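Local coordinates for protein prephenate dehydratase:Amino acid-binding ACT (Brucella abortus, PDB 6VH5) that probably converts prephenate to phenylpyruvate, with loss of water and carbon dioxide, in phenylalanine biosynthesis, and binds phenylalanine, at residues L156-K161 with Y177-L182. Sequence-based numbering, arbitrary orientation.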
loop_
_atom_site.group_PDB
_atom_site.type_symbol
_atom_site.label_atom_id
_atom_site.label_comp_id
_atom_site.label_asym_id
_atom_site.label_seq_id
_atom_site.Cartn_x
_atom_site.Cartn_y
_atom_site.Cartn_z
ATOM N N LEU A 156 0.340 -14.661 22.025
ATOM C CA LEU A 156 -0.870 -15.378 22.418
ATOM C C LEU A 156 -0.556 -16.819 22.806
ATOM O O LEU A 156 -1.125 -17.352 23.765
ATOM C CB LEU A 156 -1.895 -15.343 21.284
ATOM C CG LEU A 156 -3.192 -16.110 21.562
ATOM C CD1 LEU A 156 -4.055 -15.324 22.536
ATOM C CD2 LEU A 156 -3.957 -16.441 20.282
ATOM N N VAL A 157 0.331 -17.470 22.057
ATOM C CA VAL A 157 0.672 -18.862 22.328
ATOM C C VAL A 157 1.382 -18.995 23.670
ATOM O O VAL A 157 1.126 -19.933 24.431
ATOM C CB VAL A 157 1.510 -19.428 21.162
ATOM C CG1 VAL A 157 2.237 -20.703 21.565
ATOM C CG2 VAL A 157 0.611 -19.710 19.966
ATOM N N ALA A 158 2.274 -18.060 23.988
ATOM C CA ALA A 158 2.992 -18.128 25.257
ATOM C C ALA A 158 2.080 -17.832 26.437
ATOM O O ALA A 158 2.300 -18.357 27.535
ATOM C CB ALA A 158 4.163 -17.143 25.257
ATOM N N ASP A 159 1.041 -17.021 26.223
ATOM C CA ASP A 159 0.184 -16.613 27.329
ATOM C C ASP A 159 -0.885 -17.662 27.615
ATOM O O ASP A 159 -1.143 -17.982 28.778
ATOM C CB ASP A 159 -0.452 -15.251 27.028
ATOM C CG ASP A 159 0.586 -14.127 26.909
ATOM O OD1 ASP A 159 0.288 -13.085 26.276
ATOM O OD2 ASP A 159 1.716 -14.295 27.423
ATOM N N VAL A 160 -1.486 -18.234 26.568
ATOM C CA VAL A 160 -2.577 -19.184 26.769
ATOM C C VAL A 160 -2.053 -20.523 27.276
ATOM O O VAL A 160 -2.757 -21.234 28.004
ATOM C CB VAL A 160 -3.378 -19.331 25.461
ATOM C CG1 VAL A 160 -4.434 -20.422 25.582
ATOM C CG2 VAL A 160 -4.012 -17.991 25.090
ATOM N N LYS A 161 -0.814 -20.878 26.930
ATOM C CA LYS A 161 -0.175 -22.106 27.411
ATOM C C LYS A 161 -0.978 -23.348 27.027
ATOM O O LYS A 161 -0.961 -24.364 27.727
ATOM C CB LYS A 161 0.040 -22.042 28.928
ATOM C CG LYS A 161 0.839 -20.819 29.351
ATOM C CD LYS A 161 0.920 -20.663 30.850
ATOM C CE LYS A 161 1.763 -19.447 31.206
ATOM N NZ LYS A 161 1.013 -18.170 31.019
ATOM N N TYR A 177 9.518 -14.589 23.379
ATOM C CA TYR A 177 8.470 -15.266 24.133
ATOM C C TYR A 177 8.862 -16.670 24.582
ATOM O O TYR A 177 8.005 -17.415 25.066
ATOM C CB TYR A 177 7.177 -15.297 23.314
ATOM C CG TYR A 177 6.613 -13.915 23.124
ATOM C CD1 TYR A 177 5.956 -13.270 24.166
ATOM C CD2 TYR A 177 6.771 -13.235 21.929
ATOM C CE1 TYR A 177 5.455 -11.987 24.017
ATOM C CE2 TYR A 177 6.268 -11.956 21.766
ATOM C CZ TYR A 177 5.613 -11.337 22.820
ATOM O OH TYR A 177 5.106 -10.068 22.675
ATOM N N GLY A 178 10.137 -17.035 24.463
ATOM C CA GLY A 178 10.608 -18.326 24.940
ATOM C C GLY A 178 9.915 -19.502 24.288
ATOM O O GLY A 178 9.602 -20.486 24.967
ATOM N N LEU A 179 9.673 -19.423 22.981
ATOM C CA LEU A 179 8.985 -20.472 22.243
ATOM C C LEU A 179 9.975 -21.320 21.452
ATOM O O LEU A 179 11.033 -20.846 21.031
ATOM C CB LEU A 179 7.943 -19.883 21.288
ATOM C CG LEU A 179 6.747 -19.147 21.908
ATOM C CD1 LEU A 179 5.768 -18.684 20.820
ATOM C CD2 LEU A 179 6.042 -19.991 22.969
ATOM N N ASP A 180 9.626 -22.595 21.289
ATOM C CA ASP A 180 10.411 -23.519 20.486
ATOM C C ASP A 180 10.052 -23.363 19.018
ATOM O O ASP A 180 8.874 -23.280 18.666
ATOM C CB ASP A 180 10.139 -24.965 20.904
ATOM C CG ASP A 180 11.034 -25.432 22.025
ATOM O OD1 ASP A 180 12.003 -24.708 22.342
ATOM O OD2 ASP A 180 10.786 -26.534 22.561
ATOM N N ILE A 181 11.067 -23.344 18.159
ATOM C CA ILE A 181 10.850 -23.329 16.716
ATOM C C ILE A 181 10.842 -24.776 16.246
ATOM O O ILE A 181 11.878 -25.448 16.231
ATOM C CB ILE A 181 11.910 -22.506 15.979
ATOM C CG1 ILE A 181 11.737 -21.029 16.332
ATOM C CG2 ILE A 181 11.801 -22.726 14.468
ATOM C CD1 ILE A 181 12.647 -20.104 15.591
ATOM N N LEU A 182 9.655 -25.263 15.889
ATOM C CA LEU A 182 9.510 -26.639 15.440
ATOM C C LEU A 182 10.059 -26.816 14.027
ATOM O O LEU A 182 10.736 -27.807 13.742
ATOM C CB LEU A 182 8.039 -27.027 15.503
ATOM C CG LEU A 182 7.611 -28.478 15.415
ATOM C CD1 LEU A 182 8.435 -29.362 16.346
ATOM C CD2 LEU A 182 6.149 -28.516 15.770
#
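Ala158, in the last turn of helix 150-160, and Tyr177, just where the chain leaves helix 171-176, bring their CA atoms to 6.3 Å, the nearest backbone approach between 156-161 and 177-182. From there the second segment passes through Gly178, whose positive phi turns the chain, and on into strand 180-183. Ala158 gives up the largest share of surface, and its methyl touches both Tyr177 and Leu179. Its CB lies 4.0 Å from CB of Tyr177, with the carbonyl O of Tyr177 close by. The same methyl is 4.1 Å from CD2 of Leu179. The Tyr177 side chain also touches Ala154 and Arg155, earlier in the same helix. Deeper in, Leu179 spreads both its methyls against one branch of Val157, CG1, which is 4.1 Å from CD2. That branch stands anti to the backbone N of Val157 (chi1 163°), and the two buried side chains meet at a slant. Val157 also packs on Met165 and Ala167 of strand 165-169, while Leu179 touches Ala154 and Leu112, joining helix, sheet and loop in one apolar layer. Beyond the contact, backbone bonds to Val111 and Leu109 hold Asp180 and Leu182 at the sheet's edge. The pairing is a helix end packed on the loop that leads from helix 171-176 into edge strand 180-183, within an alpha/beta layered lobe of a prephenate dehydratase region resembling type 2 periplasmic binding proteins, well away from the bound phenylalanine.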